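Long-range contacts in alpha-1,4-endofucoidanase (Mariniflexile fucanivorans, PDB 6DLH), which hydrolyses fucoidan from within the chain as a retaining family 107 glycoside hydrolase, and carries several bound calcium ions: residues A[456-467]-A[494-503]; A[315-326]-A[336-344]. All coordinates share one frame; numbering follows the deposited sequence.

Contact 1 (A[456-467]-A[494-503]); sequences GITGLTASGTLP and YTFELMAQDS. With CA (calcium ion), chain I.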
loop_
_atom_site.group_PDB
_atom_site.type_symbol
_atom_site.label_atom_id
_atom_site.label_comp_id
_atom_site.label_asym_id
_atom_site.label_seq_id
_atom_site.Cartn_x
_atom_site.Cartn_y
_atom_site.Cartn_z
ATOM N N GLY A 456 22.942 31.781 0.976
ATOM C CA GLY A 456 22.764 31.139 -0.311
ATOM C C GLY A 456 23.864 30.127 -0.607
ATOM O O GLY A 456 24.923 30.150 0.018
ATOM N N ILE A 457 23.571 29.245 -1.568
ATOM C CA ILE A 457 24.513 28.307 -2.156
ATOM C C ILE A 457 25.375 29.071 -3.164
ATOM O O ILE A 457 24.848 29.618 -4.132
ATOM C CB ILE A 457 23.723 27.175 -2.844
ATOM C CG1 ILE A 457 22.896 26.352 -1.846
ATOM C CG2 ILE A 457 24.634 26.304 -3.701
ATOM C CD1 ILE A 457 23.710 25.459 -0.925
ATOM N N THR A 458 26.696 29.095 -2.937
ATOM C CA THR A 458 27.593 29.954 -3.699
ATOM C C THR A 458 28.278 29.167 -4.813
ATOM O O THR A 458 28.946 29.754 -5.659
ATOM C CB THR A 458 28.629 30.656 -2.811
ATOM O OG1 THR A 458 29.307 29.679 -2.015
ATOM C CG2 THR A 458 28.034 31.755 -1.953
ATOM N N GLY A 459 28.109 27.840 -4.800
ATOM C CA GLY A 459 28.701 26.999 -5.824
ATOM C C GLY A 459 28.248 25.549 -5.702
ATOM O O GLY A 459 27.884 25.098 -4.618
ATOM N N LEU A 460 28.245 24.849 -6.843
ATOM C CA LEU A 460 28.151 23.399 -6.877
ATOM C C LEU A 460 29.197 22.881 -7.857
ATOM O O LEU A 460 29.280 23.360 -8.987
ATOM C CB LEU A 460 26.749 22.950 -7.310
ATOM C CG LEU A 460 26.610 21.446 -7.572
ATOM C CD1 LEU A 460 26.492 20.660 -6.270
ATOM C CD2 LEU A 460 25.430 21.138 -8.483
ATOM N N THR A 461 29.974 21.893 -7.405
ATOM C CA THR A 461 30.973 21.244 -8.238
ATOM C C THR A 461 31.122 19.798 -7.783
ATOM O O THR A 461 30.449 19.369 -6.850
ATOM C CB THR A 461 32.276 22.059 -8.286
ATOM O OG1 THR A 461 33.166 21.407 -9.199
ATOM C CG2 THR A 461 32.918 22.262 -6.929
ATOM N N ALA A 462 31.990 19.046 -8.463
ATOM C CA ALA A 462 32.135 17.622 -8.209
ATOM C C ALA A 462 33.602 17.284 -7.952
ATOM O O ALA A 462 34.486 18.113 -8.191
ATOM C CB ALA A 462 31.588 16.838 -9.377
ATOM N N SER A 463 33.826 16.070 -7.428
ATOM C CA SER A 463 35.149 15.479 -7.301
ATOM C C SER A 463 35.032 13.958 -7.341
ATOM O O SER A 463 34.067 13.392 -6.830
ATOM C CB SER A 463 35.877 15.964 -6.068
ATOM O OG SER A 463 35.161 15.639 -4.884
ATOM N N GLY A 464 36.028 13.311 -7.959
ATOM C CA GLY A 464 35.970 11.888 -8.251
ATOM C C GLY A 464 36.003 11.625 -9.756
ATOM O O GLY A 464 36.595 12.404 -10.503
ATOM N N THR A 465 35.337 10.539 -10.185
ATOM C CA THR A 465 35.429 10.031 -11.547
ATOM C C THR A 465 34.110 10.254 -12.287
ATOM O O THR A 465 33.172 9.471 -12.146
ATOM C CB THR A 465 35.884 8.563 -11.552
ATOM O OG1 THR A 465 37.156 8.509 -10.904
ATOM C CG2 THR A 465 35.982 7.962 -12.938
ATOM N N LEU A 466 34.079 11.308 -13.112
ATOM C CA LEU A 466 32.881 11.734 -13.819
ATOM C C LEU A 466 32.973 11.343 -15.292
ATOM O O LEU A 466 34.073 11.182 -15.826
ATOM C CB LEU A 466 32.750 13.256 -13.700
ATOM C CG LEU A 466 32.077 13.775 -12.431
ATOM C CD1 LEU A 466 33.022 13.688 -11.240
ATOM C CD2 LEU A 466 31.615 15.212 -12.636
ATOM N N PRO A 467 31.823 11.196 -15.999
ATOM C CA PRO A 467 31.837 11.049 -17.456
ATOM C C PRO A 467 32.523 12.256 -18.097
ATOM O O PRO A 467 32.291 13.398 -17.690
ATOM C CB PRO A 467 30.347 11.007 -17.828
ATOM C CG PRO A 467 29.645 10.541 -16.562
ATOM C CD PRO A 467 30.459 11.149 -15.438
ATOM N N TYR A 494 28.816 5.143 -12.916
ATOM C CA TYR A 494 29.648 6.151 -12.278
ATOM C C TYR A 494 29.257 6.314 -10.811
ATOM O O TYR A 494 28.102 6.125 -10.439
ATOM C CB TYR A 494 29.591 7.486 -13.030
ATOM C CG TYR A 494 30.241 7.501 -14.392
ATOM C CD1 TYR A 494 29.551 7.058 -15.510
ATOM C CD2 TYR A 494 31.533 7.976 -14.571
ATOM C CE1 TYR A 494 30.131 7.065 -16.768
ATOM C CE2 TYR A 494 32.127 7.996 -15.825
ATOM C CZ TYR A 494 31.421 7.539 -16.928
ATOM O OH TYR A 494 31.971 7.542 -18.178
ATOM N N THR A 495 30.256 6.655 -9.990
ATOM C CA THR A 495 30.069 7.010 -8.596
ATOM C C THR A 495 30.999 8.176 -8.280
ATOM O O THR A 495 32.219 8.053 -8.399
ATOM C CB THR A 495 30.347 5.820 -7.669
ATOM O OG1 THR A 495 29.512 4.731 -8.065
ATOM C CG2 THR A 495 30.112 6.148 -6.208
ATOM N N PHE A 496 30.410 9.306 -7.879
ATOM C CA PHE A 496 31.200 10.480 -7.546
ATOM C C PHE A 496 30.462 11.351 -6.528
ATOM O O PHE A 496 29.298 11.114 -6.209
ATOM C CB PHE A 496 31.572 11.247 -8.818
ATOM C CG PHE A 496 30.392 11.611 -9.682
ATOM C CD1 PHE A 496 29.788 10.663 -10.495
ATOM C CD2 PHE A 496 29.869 12.897 -9.665
ATOM C CE1 PHE A 496 28.697 11.001 -11.283
ATOM C CE2 PHE A 496 28.786 13.236 -10.463
ATOM C CZ PHE A 496 28.200 12.286 -11.268
ATOM N N GLU A 497 31.176 12.366 -6.038
ATOM C CA GLU A 497 30.681 13.272 -5.022
ATOM C C GLU A 497 30.223 14.557 -5.704
ATOM O O GLU A 497 30.929 15.082 -6.564
ATOM C CB GLU A 497 31.808 13.607 -4.040
ATOM C CG GLU A 497 32.412 12.395 -3.356
ATOM C CD GLU A 497 31.555 11.789 -2.259
ATOM O OE1 GLU A 497 31.013 10.690 -2.478
ATOM O OE2 GLU A 497 31.435 12.416 -1.186
ATOM N N LEU A 498 29.032 15.041 -5.322
ATOM C CA LEU A 498 28.663 16.420 -5.596
ATOM C C LEU A 498 28.959 17.261 -4.359
ATOM O O LEU A 498 28.791 16.793 -3.237
ATOM C CB LEU A 498 27.188 16.495 -5.996
ATOM C CG LEU A 498 26.860 15.957 -7.387
ATOM C CD1 LEU A 498 25.395 16.191 -7.723
ATOM C CD2 LEU A 498 27.761 16.577 -8.450
ATOM N N MET A 499 29.397 18.505 -4.572
ATOM C CA MET A 499 29.818 19.345 -3.464
ATOM C C MET A 499 29.103 20.694 -3.502
ATOM O O MET A 499 29.332 21.519 -4.390
ATOM C CB MET A 499 31.331 19.555 -3.500
ATOM C CG MET A 499 32.116 18.257 -3.403
ATOM S SD MET A 499 33.865 18.581 -3.692
ATOM C CE MET A 499 33.826 19.252 -5.353
ATOM N N ALA A 500 28.234 20.908 -2.510
ATOM C CA ALA A 500 27.491 22.150 -2.425
ATOM C C ALA A 500 28.222 23.095 -1.480
ATOM O O ALA A 500 28.716 22.668 -0.441
ATOM C CB ALA A 500 26.078 21.876 -1.972
ATOM N N GLN A 501 28.273 24.378 -1.854
ATOM C CA GLN A 501 29.075 25.344 -1.130
ATOM C C GLN A 501 28.198 26.509 -0.692
ATOM O O GLN A 501 27.307 26.933 -1.428
ATOM C CB GLN A 501 30.223 25.851 -2.014
ATOM C CG GLN A 501 31.191 26.768 -1.276
ATOM C CD GLN A 501 32.246 27.406 -2.149
ATOM O OE1 GLN A 501 31.967 27.891 -3.246
ATOM N NE2 GLN A 501 33.473 27.435 -1.647
ATOM N N ASP A 502 28.481 27.011 0.517
ATOM C CA ASP A 502 28.021 28.314 0.969
ATOM C C ASP A 502 29.190 29.039 1.636
ATOM O O ASP A 502 30.319 28.541 1.639
ATOM C CB ASP A 502 26.756 28.215 1.829
ATOM C CG ASP A 502 26.885 27.430 3.129
ATOM O OD1 ASP A 502 28.024 27.060 3.502
ATOM O OD2 ASP A 502 25.825 27.191 3.767
ATOM N N SER A 503 28.909 30.206 2.218
ATOM C CA SER A 503 29.951 31.046 2.787
ATOM C C SER A 503 30.735 30.304 3.872
ATOM O O SER A 503 31.826 30.739 4.231
ATOM C CB SER A 503 29.375 32.336 3.313
ATOM O OG SER A 503 28.515 32.071 4.412
HETATM CA CA CA I . 25.531 28.579 6.235
HETATM O O HOH W 1 26.382 31.640 1.765
HETATM O O HOH W 2 33.088 7.036 -11.266
HETATM O O HOH W 3 34.755 9.033 -8.074
HETATM O O HOH W 4 26.262 30.397 4.638
#
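Tyr494 receives Pro467 flat on its ring: CG of the proline stands 3.4 Å from the centroid of the Tyr494 ring, only 7° off the normal, while Thr465 O meets the edge of the same ring. With ring and hydroxyl gone, as in an alanine, Pro467 would probably lose its packing surface and Glu490 would be left without this partner. Two waters join the backbones of Thr465 and Thr495, where direct pairing has given way. Leu466 CG lies over one face of the Phe496 ring, 3.9 Å from its centroid and offset toward the rim. From Glu497 to Met499 the antiparallel pairing is regular, with reciprocal bonds to Ser463 and Thr461; Met499 N reaches Thr461 O at 2.7 Å. Leu498 sets CD2 against Ala462 CB on the face where Leu460 and Ala500 also lie, covered by Trp423. Met499 projects from the other face, and the bend at its third torsion (chi3 -60°) turns CE back over the neighbouring strand, 3.5 Å from Thr461 CG2, with SD beside Ser463 OG. At Gln501 a classic beta bulge interrupts the pairing: Thr458 N donates to Gln501 O at 2.7 Å, from above the carbonyl plane, and Gly459 O accepts from Gln501 N. Asp502 OD2 lies 2.9 Å from the calcium ion, which Gly419, Asp451, Glu453 and a water touching Ser503 OG also bind; its OD1 accepts from Asp504 N. The chemistry thus pairs the apolar face of an antiparallel sheet, continued by strand 505-513 in a putative Ig domain, with a carboxylate whose charge the metal probably balances.

Contact 2 (A[315-326]-A[336-344]); sequences LVVFMQTNNGYA and DNVVAHFFP. With CA (calcium ion), chain E.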
loop_
_atom_site.group_PDB
_atom_site.type_symbol
_atom_site.label_atom_id
_atom_site.label_comp_id
_atom_site.label_asym_id
_atom_site.label_seq_id
_atom_site.Cartn_x
_atom_site.Cartn_y
_atom_site.Cartn_z
ATOM N N LEU A 315 9.274 10.490 26.813
ATOM C CA LEU A 315 9.906 9.509 25.944
ATOM C C LEU A 315 10.778 10.237 24.920
ATOM O O LEU A 315 11.895 9.821 24.629
ATOM C CB LEU A 315 8.828 8.651 25.266
ATOM C CG LEU A 315 9.320 7.505 24.372
ATOM C CD1 LEU A 315 8.245 6.432 24.246
ATOM C CD2 LEU A 315 9.702 8.009 22.986
ATOM N N VAL A 316 10.248 11.331 24.376
ATOM C CA VAL A 316 10.951 12.095 23.364
ATOM C C VAL A 316 12.160 12.792 23.997
ATOM O O VAL A 316 13.240 12.809 23.408
ATOM C CB VAL A 316 9.956 13.037 22.658
ATOM C CG1 VAL A 316 10.358 14.493 22.642
ATOM C CG2 VAL A 316 9.546 12.539 21.285
ATOM N N VAL A 317 11.995 13.304 25.228
ATOM C CA VAL A 317 13.094 13.931 25.946
ATOM C C VAL A 317 14.167 12.881 26.233
ATOM O O VAL A 317 15.353 13.172 26.098
ATOM C CB VAL A 317 12.616 14.666 27.218
ATOM C CG1 VAL A 317 13.780 15.127 28.086
ATOM C CG2 VAL A 317 11.735 15.848 26.861
ATOM N N PHE A 318 13.743 11.658 26.582
ATOM C CA PHE A 318 14.662 10.546 26.806
ATOM C C PHE A 318 15.574 10.328 25.595
ATOM O O PHE A 318 16.748 9.992 25.751
ATOM C CB PHE A 318 13.906 9.252 27.126
ATOM C CG PHE A 318 14.781 8.091 27.540
ATOM C CD1 PHE A 318 15.127 7.897 28.871
ATOM C CD2 PHE A 318 15.267 7.193 26.603
ATOM C CE1 PHE A 318 15.935 6.836 29.256
ATOM C CE2 PHE A 318 16.081 6.134 26.985
ATOM C CZ PHE A 318 16.413 5.954 28.309
ATOM N N MET A 319 15.007 10.477 24.389
ATOM C CA MET A 319 15.742 10.275 23.150
ATOM C C MET A 319 16.798 11.368 23.009
ATOM O O MET A 319 17.923 11.098 22.601
ATOM C CB MET A 319 14.799 10.292 21.941
ATOM C CG MET A 319 13.969 9.024 21.809
ATOM S SD MET A 319 12.658 9.120 20.559
ATOM C CE MET A 319 13.611 9.340 19.061
ATOM N N GLN A 320 16.435 12.593 23.394
ATOM C CA GLN A 320 17.363 13.712 23.373
ATOM C C GLN A 320 18.489 13.514 24.390
ATOM O O GLN A 320 19.662 13.665 24.046
ATOM C CB GLN A 320 16.595 15.008 23.613
ATOM C CG GLN A 320 17.477 16.243 23.724
ATOM C CD GLN A 320 16.602 17.438 24.001
ATOM O OE1 GLN A 320 16.374 18.272 23.120
ATOM N NE2 GLN A 320 16.067 17.502 25.215
ATOM N N THR A 321 18.133 13.174 25.639
ATOM C CA THR A 321 19.110 13.088 26.719
ATOM C C THR A 321 20.171 12.048 26.376
ATOM O O THR A 321 21.340 12.210 26.724
ATOM C CB THR A 321 18.453 12.770 28.070
ATOM O OG1 THR A 321 17.468 13.782 28.274
ATOM C CG2 THR A 321 19.432 12.771 29.230
ATOM N N ASN A 322 19.747 11.000 25.664
ATOM C CA ASN A 322 20.581 9.837 25.424
ATOM C C ASN A 322 21.192 9.864 24.021
ATOM O O ASN A 322 21.720 8.852 23.563
ATOM C CB ASN A 322 19.785 8.560 25.685
ATOM C CG ASN A 322 19.661 8.280 27.165
ATOM O OD1 ASN A 322 20.623 7.839 27.781
ATOM N ND2 ASN A 322 18.504 8.553 27.745
ATOM N N ASN A 323 21.082 11.012 23.334
ATOM C CA ASN A 323 21.709 11.228 22.033
ATOM C C ASN A 323 21.304 10.155 21.018
ATOM O O ASN A 323 22.089 9.827 20.134
ATOM C CB ASN A 323 23.238 11.315 22.132
ATOM C CG ASN A 323 23.718 12.333 23.146
ATOM O OD1 ASN A 323 23.358 13.505 23.082
ATOM N ND2 ASN A 323 24.538 11.893 24.087
ATOM N N GLY A 324 20.083 9.617 21.138
ATOM C CA GLY A 324 19.552 8.709 20.133
ATOM C C GLY A 324 19.898 7.240 20.371
ATOM O O GLY A 324 19.570 6.401 19.539
ATOM N N TYR A 325 20.535 6.934 21.510
ATOM C CA TYR A 325 20.846 5.559 21.887
ATOM C C TYR A 325 19.920 5.116 23.016
ATOM O O TYR A 325 19.777 5.810 24.020
ATOM C CB TYR A 325 22.330 5.417 22.249
ATOM C CG TYR A 325 23.255 5.676 21.085
ATOM C CD1 TYR A 325 23.398 4.742 20.071
ATOM C CD2 TYR A 325 23.954 6.869 20.977
ATOM C CE1 TYR A 325 24.220 4.983 18.979
ATOM C CE2 TYR A 325 24.784 7.124 19.894
ATOM C CZ TYR A 325 24.913 6.176 18.892
ATOM O OH TYR A 325 25.709 6.420 17.812
ATOM N N ALA A 326 19.298 3.948 22.845
ATOM C CA ALA A 326 18.207 3.546 23.718
ATOM C C ALA A 326 18.699 2.919 25.022
ATOM O O ALA A 326 18.049 3.073 26.054
ATOM C CB ALA A 326 17.274 2.614 22.988
ATOM N N ASP A 336 24.458 -1.477 22.905
ATOM C CA ASP A 336 24.844 -0.095 23.133
ATOM C C ASP A 336 24.704 0.752 21.871
ATOM O O ASP A 336 24.844 1.971 21.944
ATOM C CB ASP A 336 26.253 0.011 23.721
ATOM C CG ASP A 336 26.307 -0.117 25.233
ATOM O OD1 ASP A 336 25.274 -0.488 25.848
ATOM O OD2 ASP A 336 27.382 0.165 25.790
ATOM N N ASN A 337 24.445 0.115 20.724
ATOM C CA ASN A 337 24.302 0.862 19.484
ATOM C C ASN A 337 22.854 0.849 18.997
ATOM O O ASN A 337 22.556 1.462 17.976
ATOM C CB ASN A 337 25.256 0.391 18.383
ATOM C CG ASN A 337 26.710 0.590 18.744
ATOM O OD1 ASN A 337 27.493 -0.358 18.692
ATOM N ND2 ASN A 337 27.074 1.806 19.118
ATOM N N VAL A 338 21.971 0.159 19.730
ATOM C CA VAL A 338 20.548 0.147 19.423
ATOM C C VAL A 338 20.020 1.588 19.452
ATOM O O VAL A 338 20.302 2.351 20.370
ATOM C CB VAL A 338 19.792 -0.799 20.377
ATOM C CG1 VAL A 338 18.285 -0.740 20.189
ATOM C CG2 VAL A 338 20.289 -2.232 20.245
ATOM N N VAL A 339 19.293 1.971 18.401
ATOM C CA VAL A 339 18.901 3.356 18.201
ATOM C C VAL A 339 17.536 3.613 18.846
ATOM O O VAL A 339 16.616 2.804 18.739
ATOM C CB VAL A 339 18.918 3.711 16.700
ATOM C CG1 VAL A 339 18.240 5.049 16.411
ATOM C CG2 VAL A 339 20.344 3.694 16.151
ATOM N N ALA A 340 17.424 4.751 19.534
ATOM C CA ALA A 340 16.161 5.146 20.131
ATOM C C ALA A 340 15.227 5.621 19.021
ATOM O O ALA A 340 15.593 6.492 18.238
ATOM C CB ALA A 340 16.400 6.220 21.162
ATOM N N HIS A 341 14.028 5.031 18.958
ATOM C CA HIS A 341 13.077 5.381 17.917
ATOM C C HIS A 341 11.658 5.381 18.481
ATOM O O HIS A 341 11.323 4.570 19.338
ATOM C CB HIS A 341 13.245 4.445 16.709
ATOM C CG HIS A 341 12.042 4.357 15.833
ATOM N ND1 HIS A 341 10.998 3.486 16.095
ATOM C CD2 HIS A 341 11.708 5.024 14.709
ATOM C CE1 HIS A 341 10.074 3.618 15.165
ATOM N NE2 HIS A 341 10.491 4.548 14.297
ATOM N N PHE A 342 10.825 6.286 17.959
ATOM C CA PHE A 342 9.487 6.521 18.479
ATOM C C PHE A 342 8.489 6.340 17.336
ATOM O O PHE A 342 8.777 6.763 16.215
ATOM C CB PHE A 342 9.453 7.913 19.127
ATOM C CG PHE A 342 8.199 8.305 19.877
ATOM C CD1 PHE A 342 7.396 7.358 20.495
ATOM C CD2 PHE A 342 7.849 9.640 20.008
ATOM C CE1 PHE A 342 6.256 7.734 21.196
ATOM C CE2 PHE A 342 6.719 10.021 20.717
ATOM C CZ PHE A 342 5.928 9.068 21.318
ATOM N N PHE A 343 7.337 5.703 17.633
ATOM C CA PHE A 343 6.254 5.513 16.672
ATOM C C PHE A 343 4.965 6.180 17.155
ATOM O O PHE A 343 3.972 5.506 17.417
ATOM C CB PHE A 343 6.028 4.024 16.371
ATOM C CG PHE A 343 5.191 3.714 15.151
ATOM C CD1 PHE A 343 4.768 4.717 14.286
ATOM C CD2 PHE A 343 4.845 2.406 14.849
ATOM C CE1 PHE A 343 4.017 4.421 13.156
ATOM C CE2 PHE A 343 4.110 2.105 13.709
ATOM C CZ PHE A 343 3.685 3.112 12.870
ATOM N N PRO A 344 4.907 7.531 17.225
ATOM C CA PRO A 344 3.706 8.229 17.699
ATOM C C PRO A 344 2.634 8.365 16.618
ATOM O O PRO A 344 2.890 8.082 15.447
ATOM C CB PRO A 344 4.265 9.615 18.052
ATOM C CG PRO A 344 5.365 9.830 17.027
ATOM C CD PRO A 344 5.985 8.457 16.830
HETATM CA CA CA E . 23.759 -1.309 27.234
HETATM O O HOH W 5 24.889 0.058 28.904
#
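Gly324 O accepts from Ala340 N at 2.7 Å in a nearly straight bond (170° at the hydrogen), although the donor stands well above the carbonyl plane. Its companion, Ala326 N to Val338 O at 3.1 Å, is equally straight; together they flank Tyr325 and Val339 as a single bridge. The type I' turn from Asn322 to Tyr325 overlaps a Schellman motif that ends the helix, with Asn323 as its C-prime residue and Gly324 N bonded to Met319 O. Beyond the bridge, Tyr325 directs the edge of its ring at Asn337 O, 4.0 Å from its CE1. Asp336, nearby, gives OD1 to a calcium ion at 2.2 Å; Phe327, Asp330, Arg332 and Asn335 complete the protein ligands. Toward the helix, Met319 lays CG against Ala340 CB at 3.8 Å and SD against Phe342 CB. With CG anti to the backbone N (chi1 -173°), the Phe342 ring reaches the helix, where Leu315 CD2 lies over one face, 3.6 Å from the centroid; Pro344 CB covers the opposite face, and Val316 CG2 comes within 3.6 Å of Phe342 CD2. Helix 307-321 is therefore held to short strand 341-342 of the parallel sheet by apolar contact, whereas directed backbone bonds fix the loop close to the calcium site.

Overall arrangement
Contact 2 is buried and contact 1 only partly so, and their chemistry differs accordingly. Contact 2 joins a helix to the short strand 341-342 of the parallel sheet, in what is probably the catalytic part of the chain. Contact 1 lies in a putative Ig domain, with strand next to strand and one face far more apolar than the other. They share no element; the nearest atoms of contact 1 and contact 2 are about 21 Å apart. Contact 1 rests mainly on backbone pairing along the strands, with waters bridging its ends; contact 2 has two backbone bonds and is otherwise apolar packing. Each nevertheless includes one aspartate that binds its own calcium ion.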